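Spore germination protein GerM (Bacillus subtilis subsp. subtilis str. 168, PDB 6GZB) is of unknown molecular function, affects both sporulation and germination, and carries tandem GerMN domains. Local coordinates at residues Tyr64-Leu72 / Pro333-Phe341; Val103-Asn111 / Ala122-Tyr131. All coordinates share one frame; numbering follows the deposited sequence.

In the fold
Contact 1 joins distant parts of the chain: Pro333-Phe341, the tail that follows strand 330-331, lies against edge strand 65-73, 261 residues earlier. Contact 2 is local, the hairpin of strands 110-114 and 119-124 with its flanking loops, and is nested along the chain inside the loop that contact 1 closes. The centres of the two contacts are about 22 Å apart and their nearest atoms about 6 Å apart, so they do not touch. The centre of contact 1 is about 11 Å from the centre of the chain, between the two sheet-bearing halves, whereas the centre of contact 2 lies about 22 Å from it. A 1,2-ethanediol, probably from the crystallisation liquor, binds at contact 2.

Contact 1 (Tyr64-Leu72 / Pro333-Phe341); sequences YVVAQTLPL and PSQVNTGSF
The C-terminal tail docks on a sheet edge: Pro333-Phe341 runs beside strand 65-73, an outer strand of the antiparallel sheet whose middle strand is 51-60, and so ties the end of the second half of this tandem GerMN protein to the first. The backbones form a single beta bridge at Thr69 and Thr338. Thr69 N gives a nearly straight bond to Asn337 O (2.9 Å, 173°), though it comes from above the carbonyl plane, and Thr69 O accepts from Gly339 N (2.9 Å). The hydroxyl of Thr69 adds a third bond, OG1 to Val336 O at 2.7 Å; chi1 of -73° sets OG1 beside the backbone N and CG2 anti to it, which brings the CG2 methyl to Gln335 CB.

Asn337 has a left-handed backbone and sends its amide back to the strand. ND2, with the acceptor in its amide plane, donates to Ala67 O at 2.9 Å, while OD1 accepts from Tyr215 N of strand 213-223, so both ends of the amide are held. Ala67 O accepts a second hydrogen bond, from Gln68 NE2, whose chain is bent at chi2. The side chains of Gln68 and Asn337 cross at about a right angle, their amide planes 39° apart. One water links Gln68 NE2 to Thr338 O, and a second joins Gln68 OE1 to Ser340 N.

Apolar contacts lie at both ends. Ala67 CB faces CG1 of Val336, whose side chain also touches Leu297 of helix 289-299. Gly339, having no side chain, lets Leu70 CD2 come to 3.9 Å from its CA. The Phe341 ring meets Leu70 and Pro71 obliquely, with Pro71 CG 3.6 Å from Phe341 CZ.

Contact 2 (Val103-Asn111 / Ala122-Tyr131); sequences VLPADTTVN and ADFSNEFKNY. With EDO (1,2-ethanediol), chain H.
Val110 and Phe124 face each other as a non-hydrogen-bonded pair of the antiparallel hairpin, with Asn111 and Asp123 the hydrogen-bonded pair beside them. Backbone bonds close the ladder: Asn111 N to Asp123 O, Asp123 N to Asn111 O (2.8 Å) and, beyond the strands, Ser125 N to Thr109 O.

Side-chain hydrogen bonds carry the pairing on into the loops. Ser125 OG, held between its backbone N and carbonyl carbon (chi1 73°), accepts from Thr109 N at 3.1 Å, nearly straight at 173°, and donates to Glu127 OE1 at 2.7 Å. With an alanine in place of Glu127, Ser125 OG would probably lose this acceptor and be freer to turn away from Thr109 N. In the type II turn Pro105-Thr108, the turn's backbone bond, Thr108 N to Pro105 O, is joined by one from Thr108 OG1 to Pro105 O (2.7 Å), both on the same face of the carbonyl plane. Thr109 OG1 also bonds to O1 of the 1,2-ethanediol.

Apolar groups meet on the Val110-Phe124 face. Val110 CG2 makes a CH-pi contact over one face of the Phe124 ring, 3.8 Å from its centroid, while Phe128 CD1 covers the opposite face. Leu104 reaches both rings, CD1 to Phe124 CE1 and CD2 to Phe128 CE1. Away from this face, the Pro105 ring packs on backbone carbonyls, CB 3.3 Å from Glu127 O.

Leu83 of helix 78-84 packs on Val110, Ala122 and Phe124; Ile139 of helix 136-147 touches Leu104 and Tyr131; and strand 155-160 runs parallel to 119-124, leaving 110-114 at the sheet edge.

Contact 1 (Tyr64-Leu72 / Pro333-Phe341)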
loop_
_atom_site.group_PDB
_atom_site.type_symbol
_atom_site.label_atom_id
_atom_site.label_comp_id
_atom_site.label_asym_id
_atom_site.label_seq_id
_atom_site.Cartn_x
_atom_site.Cartn_y
_atom_site.Cartn_z
ATOM N N TYR A 64 0.969 -8.763 -7.813
ATOM C CA TYR A 64 0.649 -7.835 -6.720
ATOM C C TYR A 64 0.457 -6.418 -7.239
ATOM O O TYR A 64 1.221 -5.940 -8.081
ATOM C CB TYR A 64 1.735 -7.838 -5.648
ATOM C CG TYR A 64 1.805 -9.113 -4.859
ATOM C CD1 TYR A 64 0.983 -9.327 -3.752
ATOM C CD2 TYR A 64 2.712 -10.107 -5.204
ATOM C CE1 TYR A 64 1.066 -10.501 -3.018
ATOM C CE2 TYR A 64 2.769 -11.297 -4.508
ATOM C CZ TYR A 64 1.957 -11.488 -3.408
ATOM O OH TYR A 64 2.034 -12.685 -2.723
ATOM N N VAL A 65 -0.556 -5.740 -6.709
ATOM C CA VAL A 65 -0.687 -4.303 -6.882
ATOM C C VAL A 65 0.254 -3.617 -5.905
ATOM O O VAL A 65 0.197 -3.865 -4.703
ATOM C CB VAL A 65 -2.139 -3.840 -6.641
ATOM C CG1 VAL A 65 -2.272 -2.341 -6.853
ATOM C CG2 VAL A 65 -3.077 -4.603 -7.556
ATOM N N VAL A 66 1.140 -2.782 -6.434
ATOM C CA VAL A 66 2.263 -2.254 -5.664
ATOM C C VAL A 66 2.538 -0.818 -6.083
ATOM O O VAL A 66 2.524 -0.500 -7.271
ATOM C CB VAL A 66 3.572 -3.029 -5.941
ATOM C CG1 VAL A 66 4.638 -2.596 -4.951
ATOM C CG2 VAL A 66 3.355 -4.534 -5.883
ATOM N N ALA A 67 2.848 0.030 -5.112
ATOM C CA ALA A 67 3.253 1.403 -5.396
ATOM C C ALA A 67 4.628 1.398 -6.063
ATOM O O ALA A 67 5.542 0.728 -5.599
ATOM C CB ALA A 67 3.300 2.220 -4.107
ATOM N N GLN A 68 4.745 2.121 -7.176
ATOM C CA GLN A 68 6.031 2.556 -7.685
ATOM C C GLN A 68 6.038 4.064 -7.829
ATOM O O GLN A 68 5.203 4.630 -8.534
ATOM C CB GLN A 68 6.333 1.902 -9.028
ATOM C CG GLN A 68 6.602 0.412 -8.929
ATOM C CD GLN A 68 7.978 0.119 -8.375
ATOM O OE1 GLN A 68 8.978 0.209 -9.094
ATOM N NE2 GLN A 68 8.045 -0.204 -7.083
ATOM N N THR A 69 6.952 4.718 -7.113
ATOM C CA THR A 69 7.001 6.177 -7.102
ATOM C C THR A 69 7.888 6.682 -8.225
ATOM O O THR A 69 9.060 6.325 -8.311
ATOM C CB THR A 69 7.472 6.715 -5.743
ATOM O OG1 THR A 69 6.418 6.542 -4.784
ATOM C CG2 THR A 69 7.801 8.200 -5.836
ATOM N N LEU A 70 7.281 7.423 -9.146
ATOM C CA LEU A 70 7.880 7.701 -10.447
ATOM C C LEU A 70 7.700 9.171 -10.816
ATOM O O LEU A 70 6.759 9.812 -10.357
ATOM C CB LEU A 70 7.248 6.810 -11.518
ATOM C CG LEU A 70 7.599 5.333 -11.383
ATOM C CD1 LEU A 70 6.713 4.485 -12.284
ATOM C CD2 LEU A 70 9.077 5.116 -11.682
ATOM N N PRO A 71 8.612 9.710 -11.642
ATOM C CA PRO A 71 8.597 11.129 -11.998
ATOM C C PRO A 71 7.526 11.463 -13.028
ATOM O O PRO A 71 7.555 10.943 -14.136
ATOM C CB PRO A 71 9.992 11.357 -12.592
ATOM C CG PRO A 71 10.380 10.039 -13.158
ATOM C CD PRO A 71 9.714 8.986 -12.304
ATOM N N LEU A 72 6.564 12.290 -12.646
ATOM C CA LEU A 72 5.505 12.708 -13.562
ATOM C C LEU A 72 5.613 14.205 -13.838
ATOM O O LEU A 72 5.846 14.980 -12.921
ATOM C CB LEU A 72 4.136 12.406 -12.952
ATOM C CG LEU A 72 3.454 11.100 -13.365
ATOM C CD1 LEU A 72 4.393 9.919 -13.220
ATOM C CD2 LEU A 72 2.187 10.884 -12.547
ATOM N N PRO A 333 7.860 7.109 4.966
ATOM C CA PRO A 333 8.735 7.578 3.888
ATOM C C PRO A 333 8.021 8.551 2.953
ATOM O O PRO A 333 6.831 8.382 2.670
ATOM C CB PRO A 333 9.091 6.294 3.142
ATOM C CG PRO A 333 8.981 5.217 4.163
ATOM C CD PRO A 333 7.925 5.648 5.142
ATOM N N SER A 334 8.736 9.580 2.507
ATOM C CA SER A 334 8.157 10.585 1.612
ATOM C C SER A 334 7.901 9.984 0.233
ATOM O O SER A 334 6.925 10.324 -0.425
ATOM C CB SER A 334 9.077 11.808 1.493
ATOM O OG SER A 334 10.357 11.539 2.035
ATOM N N GLN A 335 8.779 9.084 -0.188
ATOM C CA GLN A 335 8.591 8.343 -1.427
ATOM C C GLN A 335 8.534 6.855 -1.123
ATOM O O GLN A 335 9.532 6.260 -0.728
ATOM C CB GLN A 335 9.745 8.634 -2.394
ATOM C CG GLN A 335 9.803 10.087 -2.831
ATOM C CD GLN A 335 10.927 10.375 -3.803
ATOM O OE1 GLN A 335 11.500 9.468 -4.409
ATOM N NE2 GLN A 335 11.241 11.647 -3.964
ATOM N N VAL A 336 7.363 6.258 -1.310
ATOM C CA VAL A 336 7.202 4.815 -1.149
ATOM C C VAL A 336 7.642 4.089 -2.424
ATOM O O VAL A 336 7.078 4.311 -3.489
ATOM C CB VAL A 336 5.734 4.461 -0.848
ATOM C CG1 VAL A 336 5.561 2.952 -0.704
ATOM C CG2 VAL A 336 5.265 5.186 0.405
ATOM N N ASN A 337 8.658 3.236 -2.321
ATOM C CA ASN A 337 9.057 2.383 -3.451
ATOM C C ASN A 337 9.465 3.227 -4.663
ATOM O O ASN A 337 8.878 3.117 -5.740
ATOM C CB ASN A 337 7.899 1.467 -3.870
ATOM C CG ASN A 337 7.560 0.418 -2.829
ATOM O OD1 ASN A 337 8.376 0.085 -1.978
ATOM N ND2 ASN A 337 6.380 -0.180 -2.961
ATOM N N THR A 338 10.459 4.083 -4.492
ATOM C CA THR A 338 10.989 4.831 -5.619
ATOM C C THR A 338 11.359 3.842 -6.700
ATOM O O THR A 338 11.971 2.821 -6.424
ATOM C CB THR A 338 12.219 5.665 -5.215
ATOM O OG1 THR A 338 11.836 6.576 -4.181
ATOM C CG2 THR A 338 12.739 6.459 -6.405
ATOM N N GLY A 339 10.849 4.071 -7.900
ATOM C CA GLY A 339 11.091 3.162 -9.005
ATOM C C GLY A 339 12.457 3.360 -9.640
ATOM O O GLY A 339 13.082 4.410 -9.479
ATOM N N SER A 340 12.927 2.330 -10.342
ATOM C CA SER A 340 14.111 2.441 -11.204
ATOM C C SER A 340 13.760 2.095 -12.644
ATOM O O SER A 340 13.252 1.018 -12.936
ATOM C CB SER A 340 15.214 1.504 -10.727
ATOM O OG SER A 340 15.694 1.913 -9.461
ATOM N N PHE A 341 14.034 3.021 -13.545
ATOM C CA PHE A 341 13.831 2.780 -14.956
ATOM C C PHE A 341 15.025 3.282 -15.752
ATOM O O PHE A 341 14.986 3.232 -16.974
ATOM C CB PHE A 341 12.553 3.474 -15.437
ATOM C CG PHE A 341 12.531 4.944 -15.166
ATOM C CD1 PHE A 341 12.218 5.417 -13.909
ATOM C CD2 PHE A 341 12.902 5.849 -16.149
ATOM C CE1 PHE A 341 12.265 6.773 -13.633
ATOM C CE2 PHE A 341 12.945 7.206 -15.884
ATOM C CZ PHE A 341 12.623 7.670 -14.622
HETATM O O HOH W 1 10.853 0.460 -5.712
HETATM O O HOH W 2 11.620 -0.342 -9.745
#

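Contact 2 (Val103-Asn111 / Ala122-Tyr131)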
loop_
_atom_site.group_PDB
_atom_site.type_symbol
_atom_site.label_atom_id
_atom_site.label_comp_id
_atom_site.label_asym_id
_atom_site.label_seq_id
_atom_site.Cartn_x
_atom_site.Cartn_y
_atom_site.Cartn_z
ATOM N N VAL A 103 -1.833 -0.897 -15.934
ATOM C CA VAL A 103 -3.036 -1.449 -15.303
ATOM C C VAL A 103 -4.285 -1.275 -16.169
ATOM O O VAL A 103 -5.076 -2.198 -16.330
ATOM C CB VAL A 103 -3.289 -0.779 -13.939
ATOM C CG1 VAL A 103 -4.585 -1.287 -13.322
ATOM C CG2 VAL A 103 -2.129 -1.038 -13.000
ATOM N N LEU A 104 -4.509 -0.064 -16.650
ATOM C CA LEU A 104 -5.706 0.225 -17.433
ATOM C C LEU A 104 -5.471 -0.127 -18.897
ATOM O O LEU A 104 -4.345 -0.026 -19.391
ATOM C CB LEU A 104 -6.080 1.697 -17.303
ATOM C CG LEU A 104 -6.348 2.167 -15.874
ATOM C CD1 LEU A 104 -6.578 3.671 -15.838
ATOM C CD2 LEU A 104 -7.525 1.405 -15.276
ATOM N N PRO A 105 -6.529 -0.571 -19.592
ATOM C CA PRO A 105 -6.415 -0.971 -20.995
ATOM C C PRO A 105 -5.995 0.181 -21.894
ATOM O O PRO A 105 -6.281 1.342 -21.594
ATOM C CB PRO A 105 -7.826 -1.443 -21.344
ATOM C CG PRO A 105 -8.445 -1.806 -20.028
ATOM C CD PRO A 105 -7.876 -0.826 -19.053
ATOM N N ALA A 106 -5.293 -0.143 -22.978
ATOM C CA ALA A 106 -4.804 0.863 -23.918
ATOM C C ALA A 106 -5.938 1.751 -24.403
ATOM O O ALA A 106 -7.069 1.295 -24.580
ATOM C CB ALA A 106 -4.123 0.193 -25.106
ATOM N N ASP A 107 -5.629 3.035 -24.551
ATOM C CA ASP A 107 -6.548 4.011 -25.121
ATOM C C ASP A 107 -7.676 4.383 -24.161
ATOM O O ASP A 107 -8.601 5.096 -24.541
ATOM C CB ASP A 107 -7.124 3.509 -26.447
ATOM C CG ASP A 107 -6.058 3.293 -27.505
ATOM O OD1 ASP A 107 -5.258 4.222 -27.748
ATOM O OD2 ASP A 107 -6.026 2.191 -28.097
ATOM N N THR A 108 -7.569 3.965 -22.904
ATOM C CA THR A 108 -8.458 4.480 -21.867
ATOM C C THR A 108 -8.129 5.937 -21.565
ATOM O O THR A 108 -6.965 6.295 -21.398
ATOM C CB THR A 108 -8.363 3.652 -20.572
ATOM O OG1 THR A 108 -8.692 2.283 -20.848
ATOM C CG2 THR A 108 -9.320 4.198 -19.522
ATOM N N THR A 109 -9.155 6.785 -21.559
ATOM C CA THR A 109 -9.018 8.169 -21.098
ATOM C C THR A 109 -9.913 8.382 -19.881
ATOM O O THR A 109 -10.781 7.563 -19.599
ATOM C CB THR A 109 -9.420 9.171 -22.199
ATOM O OG1 THR A 109 -10.802 8.992 -22.530
ATOM C CG2 THR A 109 -8.563 8.967 -23.451
ATOM N N VAL A 110 -9.703 9.474 -19.153
ATOM C CA VAL A 110 -10.382 9.653 -17.878
ATOM C C VAL A 110 -10.483 11.119 -17.484
ATOM O O VAL A 110 -9.581 11.904 -17.760
ATOM C CB VAL A 110 -9.669 8.872 -16.754
ATOM C CG1 VAL A 110 -8.288 9.456 -16.492
ATOM C CG2 VAL A 110 -10.510 8.861 -15.482
ATOM N N ASN A 111 -11.613 11.483 -16.878
ATOM C CA ASN A 111 -11.758 12.733 -16.143
ATOM C C ASN A 111 -11.878 12.450 -14.646
ATOM O O ASN A 111 -12.467 11.449 -14.234
ATOM C CB ASN A 111 -13.011 13.483 -16.606
ATOM C CG ASN A 111 -12.972 13.829 -18.078
ATOM O OD1 ASN A 111 -11.963 14.310 -18.588
ATOM N ND2 ASN A 111 -14.077 13.598 -18.769
ATOM N N ALA A 122 -13.944 9.204 -10.786
ATOM C CA ALA A 122 -13.114 8.909 -11.938
ATOM C C ALA A 122 -13.988 8.385 -13.056
ATOM O O ALA A 122 -14.545 7.293 -12.952
ATOM C CB ALA A 122 -12.051 7.885 -11.577
ATOM N N ASP A 123 -14.107 9.173 -14.121
ATOM C CA ASP A 123 -15.026 8.864 -15.215
ATOM C C ASP A 123 -14.212 8.444 -16.436
ATOM O O ASP A 123 -13.487 9.246 -17.011
ATOM C CB ASP A 123 -15.889 10.095 -15.534
ATOM C CG ASP A 123 -17.066 9.779 -16.459
ATOM O OD1 ASP A 123 -17.187 8.624 -16.920
ATOM O OD2 ASP A 123 -17.841 10.705 -16.774
ATOM N N PHE A 124 -14.314 7.171 -16.799
ATOM C CA PHE A 124 -13.433 6.571 -17.799
ATOM C C PHE A 124 -14.145 6.457 -19.145
ATOM O O PHE A 124 -15.370 6.339 -19.211
ATOM C CB PHE A 124 -12.988 5.172 -17.345
ATOM C CG PHE A 124 -12.101 5.181 -16.131
ATOM C CD1 PHE A 124 -10.733 5.351 -16.257
ATOM C CD2 PHE A 124 -12.626 4.956 -14.867
ATOM C CE1 PHE A 124 -9.911 5.341 -15.145
ATOM C CE2 PHE A 124 -11.805 4.946 -13.744
ATOM C CZ PHE A 124 -10.446 5.132 -13.887
ATOM N N SER A 125 -13.365 6.415 -20.214
ATOM C CA SER A 125 -13.885 6.066 -21.521
ATOM C C SER A 125 -14.190 4.568 -21.594
ATOM O O SER A 125 -13.858 3.812 -20.679
ATOM C CB SER A 125 -12.885 6.461 -22.603
ATOM O OG SER A 125 -11.765 5.595 -22.617
ATOM N N ASN A 126 -14.790 4.141 -22.702
ATOM C CA ASN A 126 -15.315 2.787 -22.815
ATOM C C ASN A 126 -14.225 1.728 -22.910
ATOM O O ASN A 126 -14.476 0.550 -22.626
ATOM C CB ASN A 126 -16.253 2.665 -24.014
ATOM C CG ASN A 126 -17.106 1.410 -23.955
ATOM O OD1 ASN A 126 -16.919 0.477 -24.738
ATOM N ND2 ASN A 126 -18.001 1.353 -22.978
ATOM N N GLU A 127 -13.024 2.134 -23.315
ATOM C CA GLU A 127 -11.877 1.209 -23.363
ATOM C C GLU A 127 -11.555 0.615 -21.990
ATOM O O GLU A 127 -10.894 -0.428 -21.894
ATOM C CB GLU A 127 -10.640 1.923 -23.901
ATOM C CG GLU A 127 -10.679 2.177 -25.396
ATOM C CD GLU A 127 -11.421 3.445 -25.760
ATOM O OE1 GLU A 127 -11.912 4.145 -24.843
ATOM O OE2 GLU A 127 -11.488 3.752 -26.969
ATOM N N PHE A 128 -12.003 1.296 -20.933
ATOM C CA PHE A 128 -11.850 0.808 -19.562
ATOM C C PHE A 128 -12.315 -0.642 -19.417
ATOM O O PHE A 128 -11.842 -1.367 -18.539
ATOM C CB PHE A 128 -12.634 1.711 -18.603
ATOM C CG PHE A 128 -12.503 1.328 -17.153
ATOM C CD1 PHE A 128 -11.445 1.796 -16.394
ATOM C CD2 PHE A 128 -13.473 0.546 -16.531
ATOM C CE1 PHE A 128 -11.341 1.479 -15.049
ATOM C CE2 PHE A 128 -13.385 0.238 -15.183
ATOM C CZ PHE A 128 -12.312 0.691 -14.444
ATOM N N LYS A 129 -13.223 -1.067 -20.294
ATOM C CA LYS A 129 -13.803 -2.401 -20.207
ATOM C C LYS A 129 -12.879 -3.481 -20.743
ATOM O O LYS A 129 -13.119 -4.664 -20.505
ATOM C CB LYS A 129 -15.128 -2.457 -20.957
ATOM C CG LYS A 129 -16.201 -1.557 -20.380
ATOM C CD LYS A 129 -17.544 -1.798 -21.057
ATOM C CE LYS A 129 -18.603 -0.856 -20.512
ATOM N NZ LYS A 129 -19.710 -0.613 -21.475
ATOM N N ASN A 130 -11.816 -3.083 -21.441
ATOM C CA ASN A 130 -11.016 -4.032 -22.218
ATOM C C ASN A 130 -9.892 -4.670 -21.410
ATOM O O ASN A 130 -8.754 -4.711 -21.862
ATOM C CB ASN A 130 -10.407 -3.347 -23.437
ATOM C CG ASN A 130 -11.451 -2.844 -24.409
ATOM O OD1 ASN A 130 -12.563 -3.365 -24.472
ATOM N ND2 ASN A 130 -11.102 -1.802 -25.154
ATOM N N TYR A 131 -10.219 -5.203 -20.240
ATOM C CA TYR A 131 -9.240 -5.880 -19.402
ATOM C C TYR A 131 -9.597 -7.358 -19.270
ATOM O O TYR A 131 -10.728 -7.750 -19.532
ATOM C CB TYR A 131 -9.185 -5.216 -18.025
ATOM C CG TYR A 131 -10.497 -5.244 -17.265
ATOM C CD1 TYR A 131 -10.854 -6.340 -16.505
ATOM C CD2 TYR A 131 -11.361 -4.163 -17.297
ATOM C CE1 TYR A 131 -12.033 -6.359 -15.785
ATOM C CE2 TYR A 131 -12.543 -4.171 -16.582
ATOM C CZ TYR A 131 -12.893 -5.291 -15.859
ATOM O OH TYR A 131 -14.077 -5.332 -15.151
HETATM C C1 EDO H . -13.770 10.978 -21.068
HETATM O O1 EDO H . -12.404 10.535 -21.025
HETATM C C2 EDO H . -14.723 9.789 -21.023
HETATM O O2 EDO H . -15.985 10.177 -20.462
HETATM O O HOH W 3 -8.112 -0.909 -25.075
HETATM O O HOH W 4 -16.336 13.242 -17.157
#